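Local coordinates for protein AHL synthase (Burkholderia glumae, PDB 3P2H) that probably synthesises N-acyl-homoserine lactone quorum-sensing signals from fatty acyl-[acyl-carrier protein] and S-adenosyl-L-methionine, releasing methylthioadenosine, at residues S21-V26 with Q46-D51; R75-Q80 with E90-A95; S119-L124 with R152-H157. The protein carries 3 engineered substitutions. All coordinates share one frame; numbering follows the deposited sequence.

Contact 1: S21-V26 with Q46-D51. With MTA (5'-deoxy-5'-methylthioadenosine), chain B.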
loop_
_atom_site.group_PDB
_atom_site.type_symbol
_atom_site.label_atom_id
_atom_site.label_comp_id
_atom_site.label_asym_id
_atom_site.label_seq_id
_atom_site.Cartn_x
_atom_site.Cartn_y
_atom_site.Cartn_z
ATOM N N SER A 21 9.227 -10.148 8.132
ATOM C CA SER A 21 10.644 -10.182 7.800
ATOM C C SER A 21 10.889 -9.410 6.513
ATOM O O SER A 21 11.860 -8.661 6.403
ATOM C CB SER A 21 11.116 -11.629 7.630
ATOM O OG SER A 21 12.502 -11.686 7.320
ATOM N N TYR A 22 10.009 -9.595 5.532
ATOM C CA TYR A 22 10.166 -8.893 4.270
ATOM C C TYR A 22 10.027 -7.398 4.498
ATOM O O TYR A 22 10.769 -6.607 3.925
ATOM C CB TYR A 22 9.125 -9.342 3.254
ATOM C CG TYR A 22 9.236 -8.591 1.948
ATOM C CD1 TYR A 22 10.302 -8.824 1.073
ATOM C CD2 TYR A 22 8.294 -7.631 1.594
ATOM C CE1 TYR A 22 10.416 -8.117 -0.122
ATOM C CE2 TYR A 22 8.403 -6.921 0.407
ATOM C CZ TYR A 22 9.461 -7.167 -0.446
ATOM O OH TYR A 22 9.559 -6.462 -1.616
ATOM N N ARG A 23 9.074 -7.007 5.338
ATOM C CA ARG A 23 8.886 -5.592 5.620
ATOM C C ARG A 23 10.086 -5.022 6.369
ATOM O O ARG A 23 10.488 -3.887 6.124
ATOM C CB ARG A 23 7.586 -5.370 6.402
ATOM C CG ARG A 23 6.367 -5.313 5.485
ATOM C CD ARG A 23 5.049 -5.280 6.241
ATOM N NE ARG A 23 4.980 -4.219 7.236
ATOM C CZ ARG A 23 3.882 -3.925 7.920
ATOM N NH1 ARG A 23 2.769 -4.610 7.699
ATOM N NH2 ARG A 23 3.897 -2.964 8.832
ATOM N N TYR A 24 10.664 -5.810 7.270
ATOM C CA TYR A 24 11.830 -5.349 8.011
ATOM C C TYR A 24 12.965 -5.042 7.037
ATOM O O TYR A 24 13.599 -3.994 7.107
ATOM C CB TYR A 24 12.323 -6.410 8.997
ATOM C CG TYR A 24 13.558 -5.961 9.754
ATOM C CD1 TYR A 24 13.447 -5.147 10.883
ATOM C CD2 TYR A 24 14.838 -6.290 9.303
ATOM C CE1 TYR A 24 14.579 -4.666 11.544
ATOM C CE2 TYR A 24 15.981 -5.812 9.955
ATOM C CZ TYR A 24 15.840 -4.998 11.076
ATOM O OH TYR A 24 16.948 -4.495 11.718
ATOM N N ARG A 25 13.218 -5.972 6.127
ATOM C CA ARG A 25 14.290 -5.802 5.159
ATOM C C ARG A 25 14.105 -4.596 4.239
ATOM O O ARG A 25 15.069 -3.917 3.901
ATOM C CB ARG A 25 14.448 -7.089 4.346
ATOM C CG ARG A 25 14.989 -8.244 5.195
ATOM C CD ARG A 25 15.084 -9.542 4.414
ATOM N NE ARG A 25 13.830 -10.286 4.429
ATOM C CZ ARG A 25 13.367 -10.971 3.388
ATOM N NH1 ARG A 25 14.062 -10.994 2.260
ATOM N NH2 ARG A 25 12.216 -11.632 3.471
ATOM N N VAL A 26 12.868 -4.316 3.851
ATOM C CA VAL A 26 12.602 -3.188 2.967
ATOM C C VAL A 26 12.548 -1.834 3.681
ATOM O O VAL A 26 13.306 -0.914 3.362
ATOM C CB VAL A 26 11.267 -3.372 2.211
ATOM C CG1 VAL A 26 10.958 -2.116 1.397
ATOM C CG2 VAL A 26 11.342 -4.584 1.299
ATOM N N GLN A 46 0.983 -0.051 14.755
ATOM C CA GLN A 46 -0.377 -0.137 15.282
ATOM C C GLN A 46 -1.444 -0.368 14.216
ATOM O O GLN A 46 -2.601 -0.642 14.543
ATOM C CB GLN A 46 -0.733 1.132 16.061
ATOM C CG GLN A 46 -0.904 2.379 15.197
ATOM C CD GLN A 46 0.353 3.221 15.124
ATOM O OE1 GLN A 46 1.419 2.730 14.765
ATOM N NE2 GLN A 46 0.234 4.505 15.467
ATOM N N TYR A 47 -1.064 -0.262 12.948
ATOM C CA TYR A 47 -2.023 -0.452 11.868
ATOM C C TYR A 47 -2.097 -1.883 11.345
ATOM O O TYR A 47 -2.857 -2.180 10.425
ATOM C CB TYR A 47 -1.719 0.540 10.753
ATOM C CG TYR A 47 -1.812 1.948 11.279
ATOM C CD1 TYR A 47 -3.039 2.474 11.672
ATOM C CD2 TYR A 47 -0.669 2.709 11.496
ATOM C CE1 TYR A 47 -3.125 3.721 12.282
ATOM C CE2 TYR A 47 -0.742 3.954 12.104
ATOM C CZ TYR A 47 -1.975 4.451 12.501
ATOM O OH TYR A 47 -2.059 5.651 13.162
ATOM N N ASP A 48 -1.308 -2.766 11.949
ATOM C CA ASP A 48 -1.320 -4.173 11.577
ATOM C C ASP A 48 -2.264 -4.843 12.573
ATOM O O ASP A 48 -1.872 -5.161 13.689
ATOM C CB ASP A 48 0.091 -4.749 11.671
ATOM C CG ASP A 48 1.003 -4.205 10.593
ATOM O OD1 ASP A 48 0.669 -4.380 9.406
ATOM O OD2 ASP A 48 2.040 -3.600 10.927
ATOM N N ARG A 49 -3.514 -5.030 12.158
ATOM C CA ARG A 49 -4.550 -5.607 13.012
ATOM C C ARG A 49 -5.196 -6.829 12.366
ATOM O O ARG A 49 -4.927 -7.145 11.210
ATOM C CB ARG A 49 -5.637 -4.561 13.280
ATOM C CG ARG A 49 -5.108 -3.174 13.625
ATOM C CD ARG A 49 -6.243 -2.170 13.861
ATOM N NE ARG A 49 -7.144 -2.062 12.712
ATOM C CZ ARG A 49 -7.307 -0.966 11.974
ATOM N NH1 ARG A 49 -6.627 0.141 12.253
ATOM N NH2 ARG A 49 -8.156 -0.977 10.953
ATOM N N ASP A 50 -6.065 -7.502 13.110
ATOM C CA ASP A 50 -6.733 -8.681 12.580
ATOM C C ASP A 50 -7.522 -8.344 11.322
ATOM O O ASP A 50 -7.631 -9.173 10.418
ATOM C CB ASP A 50 -7.699 -9.283 13.605
ATOM C CG ASP A 50 -6.993 -9.914 14.791
ATOM O OD1 ASP A 50 -5.767 -10.160 14.725
ATOM O OD2 ASP A 50 -7.682 -10.181 15.798
ATOM N N ASP A 51 -8.067 -7.129 11.266
ATOM C CA ASP A 51 -8.876 -6.708 10.123
ATOM C C ASP A 51 -8.089 -6.115 8.952
ATOM O O ASP A 51 -8.655 -5.832 7.895
ATOM C CB ASP A 51 -9.956 -5.718 10.587
ATOM C CG ASP A 51 -9.387 -4.382 11.018
ATOM O OD1 ASP A 51 -9.615 -3.387 10.299
ATOM O OD2 ASP A 51 -8.711 -4.321 12.068
HETATM C CS MTA B . 5.277 6.652 4.986
HETATM S "S5'" MTA B . 6.465 8.026 4.917
HETATM C "C5'" MTA B . 7.898 7.288 5.760
HETATM C "C4'" MTA B . 7.971 7.687 7.235
HETATM O "O4'" MTA B . 6.774 7.182 7.890
HETATM C "C2'" MTA B . 8.544 6.042 8.909
HETATM O "O2'" MTA B . 9.349 5.755 10.057
HETATM C "C3'" MTA B . 9.199 7.019 7.870
HETATM O "O3'" MTA B . 9.966 8.009 8.565
HETATM C "C1'" MTA B . 7.200 6.734 9.203
HETATM N N9 MTA B . 6.186 5.797 9.730
HETATM C C8 MTA B . 5.688 4.673 9.114
HETATM N N7 MTA B . 4.805 4.082 9.860
HETATM C C5 MTA B . 4.669 4.786 11.014
HETATM C C6 MTA B . 3.872 4.647 12.199
HETATM N N6 MTA B . 2.993 3.586 12.324
HETATM N N1 MTA B . 3.998 5.581 13.199
HETATM C C2 MTA B . 4.859 6.637 13.098
HETATM N N3 MTA B . 5.622 6.777 11.974
HETATM C C4 MTA B . 5.565 5.906 10.939
#
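In the charged cluster beside the nucleoside pocket of this synthase, Arg23 on helix 13-30 reaches across to Asp48 in the loop that precedes strand 53-58. The backbones stay well apart, with CA atoms of the two residues 11.9 Å from each other, and the side chains bridge the gap from opposite directions. The guanidinium grips the carboxylate end-on, one nitrogen to each oxygen. Arg23 NH1 gives the straighter bond, 2.7 Å to Asp48 OD1 at 163°, with the oxygen at the edge of the guanidinium and close to its plane. Arg23 NH2 meets the syn lone pair of Asp48 OD2 at 2.9 Å, along a more bent path. The two planes are turned 46° apart, so the fork is twisted rather than flat. A bend at chi3 (53°) in an otherwise extended Arg23 chain brings the end-on nitrogens round to the aspartate.

Neither group depends on this pair alone. Arg69 and Tyr54 also hold Asp48 OD1, the backbone N of Asp45 bonds to OD2, and Glu43 takes Arg23 NE. Two residues before Asp48 in the chain, Gln46 OE1 accepts from N6 of MTA at 3.0 Å. The salt bridge ties the helix to the loop, and Gln46 of the same loop holds the adenine, beside a partly buried charge network, an arrangement consistent with the electrostatic cluster of the autoinducer synthase active site.

Contact 2: R75-Q80 with E90-A95. With MTA (5'-deoxy-5'-methylthioadenosine), chain B.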
loop_
_atom_site.group_PDB
_atom_site.type_symbol
_atom_site.label_atom_id
_atom_site.label_comp_id
_atom_site.label_asym_id
_atom_site.label_seq_id
_atom_site.Cartn_x
_atom_site.Cartn_y
_atom_site.Cartn_z
ATOM N N ARG A 75 -11.891 3.356 9.741
ATOM C CA ARG A 75 -11.198 2.900 10.941
ATOM C C ARG A 75 -9.861 3.624 10.988
ATOM O O ARG A 75 -9.444 4.223 10.000
ATOM C CB ARG A 75 -10.993 1.383 10.913
ATOM C CG ARG A 75 -12.289 0.597 11.070
ATOM C CD ARG A 75 -12.037 -0.886 11.310
ATOM N NE ARG A 75 -13.289 -1.634 11.282
ATOM C CZ ARG A 75 -13.399 -2.943 11.486
ATOM N NH1 ARG A 75 -12.323 -3.677 11.740
ATOM N NH2 ARG A 75 -14.595 -3.518 11.433
ATOM N N PRO A 76 -9.174 3.586 12.138
ATOM C CA PRO A 76 -7.881 4.265 12.267
ATOM C C PRO A 76 -6.881 3.919 11.169
ATOM O O PRO A 76 -6.737 2.753 10.809
ATOM C CB PRO A 76 -7.397 3.816 13.642
ATOM C CG PRO A 76 -8.683 3.647 14.407
ATOM C CD PRO A 76 -9.550 2.928 13.404
ATOM N N TYR A 77 -6.212 4.937 10.629
ATOM C CA TYR A 77 -5.190 4.719 9.605
ATOM C C TYR A 77 -3.998 5.692 9.695
ATOM O O TYR A 77 -4.083 6.747 10.320
ATOM C CB TYR A 77 -5.799 4.694 8.196
ATOM C CG TYR A 77 -6.476 5.951 7.686
ATOM C CD1 TYR A 77 -7.767 6.303 8.093
ATOM C CD2 TYR A 77 -5.863 6.730 6.708
ATOM C CE1 TYR A 77 -8.433 7.401 7.518
ATOM C CE2 TYR A 77 -6.511 7.821 6.135
ATOM C CZ TYR A 77 -7.794 8.149 6.536
ATOM O OH TYR A 77 -8.437 9.199 5.915
ATOM N N LEU A 78 -2.888 5.304 9.075
ATOM C CA LEU A 78 -1.630 6.053 9.117
ATOM C C LEU A 78 -1.641 7.536 8.736
ATOM O O LEU A 78 -1.227 8.384 9.523
ATOM C CB LEU A 78 -0.582 5.301 8.282
ATOM C CG LEU A 78 0.884 5.738 8.362
ATOM C CD1 LEU A 78 1.312 5.851 9.815
ATOM C CD2 LEU A 78 1.757 4.729 7.625
ATOM N N LEU A 79 -2.092 7.854 7.532
ATOM C CA LEU A 79 -2.132 9.241 7.081
ATOM C C LEU A 79 -2.998 10.082 8.022
ATOM O O LEU A 79 -2.653 11.202 8.386
ATOM C CB LEU A 79 -2.689 9.293 5.651
ATOM C CG LEU A 79 -2.865 10.647 4.955
ATOM C CD1 LEU A 79 -1.551 11.427 4.954
ATOM C CD2 LEU A 79 -3.357 10.414 3.530
ATOM N N GLN A 80 -4.125 9.512 8.423
ATOM C CA GLN A 80 -5.073 10.178 9.303
ATOM C C GLN A 80 -4.508 10.561 10.661
ATOM O O GLN A 80 -4.569 11.724 11.059
ATOM C CB GLN A 80 -6.284 9.276 9.503
ATOM C CG GLN A 80 -7.274 9.753 10.551
ATOM C CD GLN A 80 -8.293 8.685 10.883
ATOM O OE1 GLN A 80 -7.942 7.612 11.371
ATOM N NE2 GLN A 80 -9.561 8.967 10.610
ATOM N N GLU A 90 -9.087 17.780 5.390
ATOM C CA GLU A 90 -9.162 16.836 6.501
ATOM C C GLU A 90 -9.189 15.393 5.977
ATOM O O GLU A 90 -9.711 15.129 4.892
ATOM C CB GLU A 90 -10.411 17.115 7.338
ATOM C CG GLU A 90 -10.659 16.087 8.436
ATOM C CD GLU A 90 -11.829 16.462 9.320
ATOM O OE1 GLU A 90 -12.873 16.890 8.773
ATOM O OE2 GLU A 90 -11.706 16.316 10.560
ATOM N N ALA A 91 -8.618 14.470 6.749
ATOM C CA ALA A 91 -8.557 13.066 6.361
ATOM C C ALA A 91 -9.948 12.464 6.232
ATOM O O ALA A 91 -10.772 12.578 7.133
ATOM C CB ALA A 91 -7.740 12.274 7.375
ATOM N N PRO A 92 -10.215 11.793 5.106
ATOM C CA PRO A 92 -11.513 11.174 4.860
ATOM C C PRO A 92 -11.836 9.948 5.712
ATOM O O PRO A 92 -10.947 9.192 6.116
ATOM C CB PRO A 92 -11.443 10.830 3.376
ATOM C CG PRO A 92 -9.991 10.463 3.211
ATOM C CD PRO A 92 -9.297 11.562 3.975
ATOM N N ARG A 93 -13.122 9.789 6.001
ATOM C CA ARG A 93 -13.641 8.641 6.732
ATOM C C ARG A 93 -14.832 8.270 5.871
ATOM O O ARG A 93 -15.926 8.805 6.036
ATOM C CB ARG A 93 -14.090 9.011 8.147
ATOM C CG ARG A 93 -12.942 9.309 9.103
ATOM C CD ARG A 93 -13.408 9.298 10.557
ATOM N NE ARG A 93 -13.767 7.951 11.004
ATOM C CZ ARG A 93 -14.984 7.583 11.394
ATOM N NH1 ARG A 93 -15.978 8.460 11.395
ATOM N NH2 ARG A 93 -15.208 6.337 11.785
ATOM N N SER A 94 -14.597 7.372 4.923
ATOM C CA SER A 94 -15.634 6.964 3.993
ATOM C C SER A 94 -15.513 5.505 3.596
ATOM O O SER A 94 -14.415 4.953 3.517
ATOM C CB SER A 94 -15.551 7.854 2.740
ATOM O OG SER A 94 -16.207 7.271 1.629
ATOM N N ALA A 95 -16.652 4.877 3.347
ATOM C CA ALA A 95 -16.652 3.488 2.923
ATOM C C ALA A 95 -16.083 3.418 1.505
ATOM O O ALA A 95 -15.641 2.364 1.055
ATOM C CB ALA A 95 -18.060 2.938 2.952
HETATM C CS MTA B . 5.277 6.652 4.986
HETATM S "S5'" MTA B . 6.465 8.026 4.917
HETATM C "C5'" MTA B . 7.898 7.288 5.760
HETATM C "C4'" MTA B . 7.971 7.687 7.235
HETATM O "O4'" MTA B . 6.774 7.182 7.890
HETATM C "C2'" MTA B . 8.544 6.042 8.909
HETATM O "O2'" MTA B . 9.349 5.755 10.057
HETATM C "C3'" MTA B . 9.199 7.019 7.870
HETATM O "O3'" MTA B . 9.966 8.009 8.565
HETATM C "C1'" MTA B . 7.200 6.734 9.203
HETATM N N9 MTA B . 6.186 5.797 9.730
HETATM C C8 MTA B . 5.688 4.673 9.114
HETATM N N7 MTA B . 4.805 4.082 9.860
HETATM C C5 MTA B . 4.669 4.786 11.014
HETATM C C6 MTA B . 3.872 4.647 12.199
HETATM N N6 MTA B . 2.993 3.586 12.324
HETATM N N1 MTA B . 3.998 5.581 13.199
HETATM C C2 MTA B . 4.859 6.637 13.098
HETATM N N3 MTA B . 5.622 6.777 11.974
HETATM C C4 MTA B . 5.565 5.906 10.939
HETATM O O HOH W 1 -11.404 6.649 11.047
HETATM O O HOH W 2 -10.329 11.501 9.815
#
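Tyr77 and Pro92 meet at about a right angle, the phenol pointing its hydroxyl at the backbone of the 90-95 loop. Tyr77 OH donates to Pro92 O over 2.5 Å, a short bond that lies in the carbonyl plane on a lone pair. Tyr77 OH also passes beside the proline ring and sits 3.5 Å from Ala91 CB, which approaches the aromatic ring obliquely. With CG of Tyr77 placed between its own backbone N and carbonyl carbon (chi1 63°), the ring turns under the first turn of the short helix 78-81, and Gln80 CB rests 3.3 Å above the ring plane, over its centre. One face of the phenol is thus packed by its own helix while its edge and hydroxyl serve the loop.

Tyr77 is the N-cap of that helix. Tyr77 N donates to Gln80 OE1, at the third helical position, over 3.3 Å, which is one half of a capping box; Glu99 of strand 97-105 takes N-H groups of the same first turn, the one to Leu78 N being weak. Leu78, on the far side from the loop, lies against the adenine of MTA.

The other end of the Gln80 amide is turned to Arg93, the side chains passing obliquely with amide and guanidinium planes only 21° apart. Gln80 NE2 lies 3.7 Å from Arg93 CG, and water carries the polar link: water 1 accepts from Gln80 NE2 at 3.0 Å and from Arg93 NE at 2.7 Å, at the guanidinium edge. Water 2 accepts from Gln80 NE2 and donates to Ala91 O, while Arg93 NH2 bonds to Thr74 O.

Contact 3: S119-L124 with R152-H157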
loop_
_atom_site.group_PDB
_atom_site.type_symbol
_atom_site.label_atom_id
_atom_site.label_comp_id
_atom_site.label_asym_id
_atom_site.label_seq_id
_atom_site.Cartn_x
_atom_site.Cartn_y
_atom_site.Cartn_z
ATOM N N SER A 119 7.049 -4.667 -11.863
ATOM C CA SER A 119 6.873 -5.374 -10.598
ATOM C C SER A 119 5.808 -4.650 -9.804
ATOM O O SER A 119 4.954 -5.264 -9.160
ATOM C CB SER A 119 8.171 -5.364 -9.800
ATOM O OG SER A 119 9.230 -5.923 -10.551
ATOM N N VAL A 120 5.874 -3.327 -9.846
ATOM C CA VAL A 120 4.920 -2.495 -9.139
ATOM C C VAL A 120 3.513 -2.736 -9.668
ATOM O O VAL A 120 2.560 -2.864 -8.896
ATOM C CB VAL A 120 5.271 -0.998 -9.303
ATOM C CG1 VAL A 120 4.127 -0.123 -8.791
ATOM C CG2 VAL A 120 6.556 -0.687 -8.553
ATOM N N ARG A 121 3.389 -2.824 -10.987
ATOM C CA ARG A 121 2.081 -3.007 -11.604
ATOM C C ARG A 121 1.219 -4.138 -11.042
ATOM O O ARG A 121 0.084 -3.900 -10.631
ATOM C CB ARG A 121 2.217 -3.168 -13.119
ATOM C CG ARG A 121 0.928 -2.823 -13.855
ATOM C CD ARG A 121 1.109 -2.827 -15.365
ATOM N NE ARG A 121 0.937 -4.162 -15.915
ATOM C CZ ARG A 121 -0.214 -4.636 -16.389
ATOM N NH1 ARG A 121 -1.307 -3.881 -16.394
ATOM N NH2 ARG A 121 -0.279 -5.879 -16.836
ATOM N N PRO A 122 1.736 -5.378 -11.016
ATOM C CA PRO A 122 0.927 -6.482 -10.483
ATOM C C PRO A 122 0.527 -6.280 -9.021
ATOM O O PRO A 122 -0.592 -6.613 -8.624
ATOM C CB PRO A 122 1.818 -7.707 -10.702
ATOM C CG PRO A 122 3.217 -7.133 -10.663
ATOM C CD PRO A 122 3.071 -5.847 -11.430
ATOM N N MET A 123 1.436 -5.718 -8.230
ATOM C CA MET A 123 1.151 -5.461 -6.825
ATOM C C MET A 123 0.012 -4.449 -6.709
ATOM O O MET A 123 -0.901 -4.615 -5.907
ATOM C CB MET A 123 2.399 -4.930 -6.112
ATOM C CG MET A 123 3.446 -5.990 -5.798
ATOM S SD MET A 123 2.812 -7.326 -4.746
ATOM C CE MET A 123 2.152 -6.389 -3.376
ATOM N N LEU A 124 0.070 -3.401 -7.520
ATOM C CA LEU A 124 -0.964 -2.379 -7.499
ATOM C C LEU A 124 -2.297 -2.948 -7.976
ATOM O O LEU A 124 -3.344 -2.684 -7.377
ATOM C CB LEU A 124 -0.559 -1.200 -8.386
ATOM C CG LEU A 124 -1.452 0.044 -8.331
ATOM C CD1 LEU A 124 -1.592 0.531 -6.890
ATOM C CD2 LEU A 124 -0.840 1.134 -9.203
ATOM N N ARG A 152 2.146 6.995 -12.421
ATOM C CA ARG A 152 1.824 7.796 -13.597
ATOM C C ARG A 152 2.207 7.036 -14.859
ATOM O O ARG A 152 1.428 6.959 -15.804
ATOM C CB ARG A 152 2.562 9.137 -13.553
ATOM C CG ARG A 152 2.070 10.064 -12.451
ATOM C CD ARG A 152 2.877 11.363 -12.392
ATOM N NE ARG A 152 2.340 12.285 -11.398
ATOM C CZ ARG A 152 2.934 13.411 -11.015
ATOM N NH1 ARG A 152 4.099 13.773 -11.539
ATOM N NH2 ARG A 152 2.362 14.178 -10.097
ATOM N N ARG A 153 3.403 6.459 -14.866
ATOM C CA ARG A 153 3.871 5.708 -16.022
ATOM C C ARG A 153 2.993 4.482 -16.287
ATOM O O ARG A 153 2.720 4.141 -17.437
ATOM C CB ARG A 153 5.320 5.264 -15.816
ATOM C CG ARG A 153 5.951 4.688 -17.074
ATOM C CD ARG A 153 6.114 5.786 -18.113
ATOM N NE ARG A 153 6.575 5.291 -19.406
ATOM C CZ ARG A 153 6.644 6.043 -20.501
ATOM N NH1 ARG A 153 6.286 7.322 -20.447
ATOM N NH2 ARG A 153 7.047 5.516 -21.655
ATOM N N ILE A 154 2.559 3.818 -15.219
ATOM C CA ILE A 154 1.707 2.640 -15.356
ATOM C C ILE A 154 0.365 3.028 -15.972
ATOM O O ILE A 154 -0.293 2.206 -16.608
ATOM C CB ILE A 154 1.476 1.943 -13.986
ATOM C CG1 ILE A 154 2.785 1.314 -13.501
ATOM C CG2 ILE A 154 0.398 0.875 -14.111
ATOM C CD1 ILE A 154 2.675 0.610 -12.162
ATOM N N GLY A 155 -0.050 4.274 -15.772
ATOM C CA GLY A 155 -1.294 4.728 -16.370
ATOM C C GLY A 155 -2.512 4.892 -15.490
ATOM O O GLY A 155 -3.564 5.317 -15.973
ATOM N N VAL A 156 -2.391 4.564 -14.208
ATOM C CA VAL A 156 -3.527 4.695 -13.301
ATOM C C VAL A 156 -3.856 6.164 -13.106
ATOM O O VAL A 156 -3.028 7.021 -13.378
ATOM C CB VAL A 156 -3.228 4.064 -11.926
ATOM C CG1 VAL A 156 -2.818 2.607 -12.103
ATOM C CG2 VAL A 156 -2.137 4.850 -11.214
ATOM N N HIS A 157 -5.067 6.457 -12.644
ATOM C CA HIS A 157 -5.445 7.838 -12.421
ATOM C C HIS A 157 -5.059 8.236 -11.011
ATOM O O HIS A 157 -5.833 8.089 -10.066
ATOM C CB HIS A 157 -6.949 8.050 -12.637
ATOM C CG HIS A 157 -7.401 9.460 -12.400
ATOM N ND1 HIS A 157 -8.722 9.844 -12.494
ATOM C CD2 HIS A 157 -6.710 10.576 -12.055
ATOM C CE1 HIS A 157 -8.826 11.131 -12.216
ATOM N NE2 HIS A 157 -7.621 11.600 -11.945
#
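The guanidinium of Arg121 is the one flat group among the side chains that touch here, and it lends neither face nor edge to its partner Ile154. Its nitrogens make a weak hydrogen bond to Ala186 O and a long, weak ion pair with Asp188, leaving the aliphatic stem to do the packing. Arg121 CG lies 3.7 Å from Ile154 CG2, with CD close behind. The bend at chi3 (86°) turns the charged end off the line of the stem, whose methylene groups cross the isoleucine at a slant.

Ile154 divides its contacts between its two branches. While CG2 meets Arg121, the extended branch (chi2 180°) carries CD1 between two residues of helix 120-133, 3.7 Å from Val120 CG1 and equally near the backbone N of Arg121. One turn further along, Leu124 and Val156 reach toward each other tip to tip, with CD2 of the leucine 3.8 Å from CG1 of the valine. Between the two contacts the chain leaves helix 145-154 at Gly155, whose positive phi (105°) turns it so that Val156 faces the same helix as Ile154.

Helix 120-133 is the connection between the parallel strands 97-105 and 138-144, a beta-alpha-beta crossover of the acetyltransferase-like fold. Phe103 packs on Val120 and Leu124 from the sheet, and Phe151 fills in from helix 145-154. The seam is held by methyl and methylene packing, which implies cohesion through shape and exclusion of water, with the arginine's charge kept to the margin.

Overall arrangement
Contact 3 is buried and apolar, joining the crossover helix 120-133 to the end of helix 145-154, whereas contact 2 is a surface contact of loop and helix start, settled by a phenol-to-carbonyl bond and bridging waters. Contact 1, partly buried, relies on charge. It lies on the opposite side of the chain's centre from contact 3, their centres about 22 Å apart. Contacts 1 and 2 touch directly: Asp51 pairs with Arg75, Arg49 probably bonds to Pro76 O, and Tyr47 packs on the start of helix 78-81. Both also border MTA, while contact 3 lies nearer the inhibitor, with the Leu124 side chain about 6 Å from it.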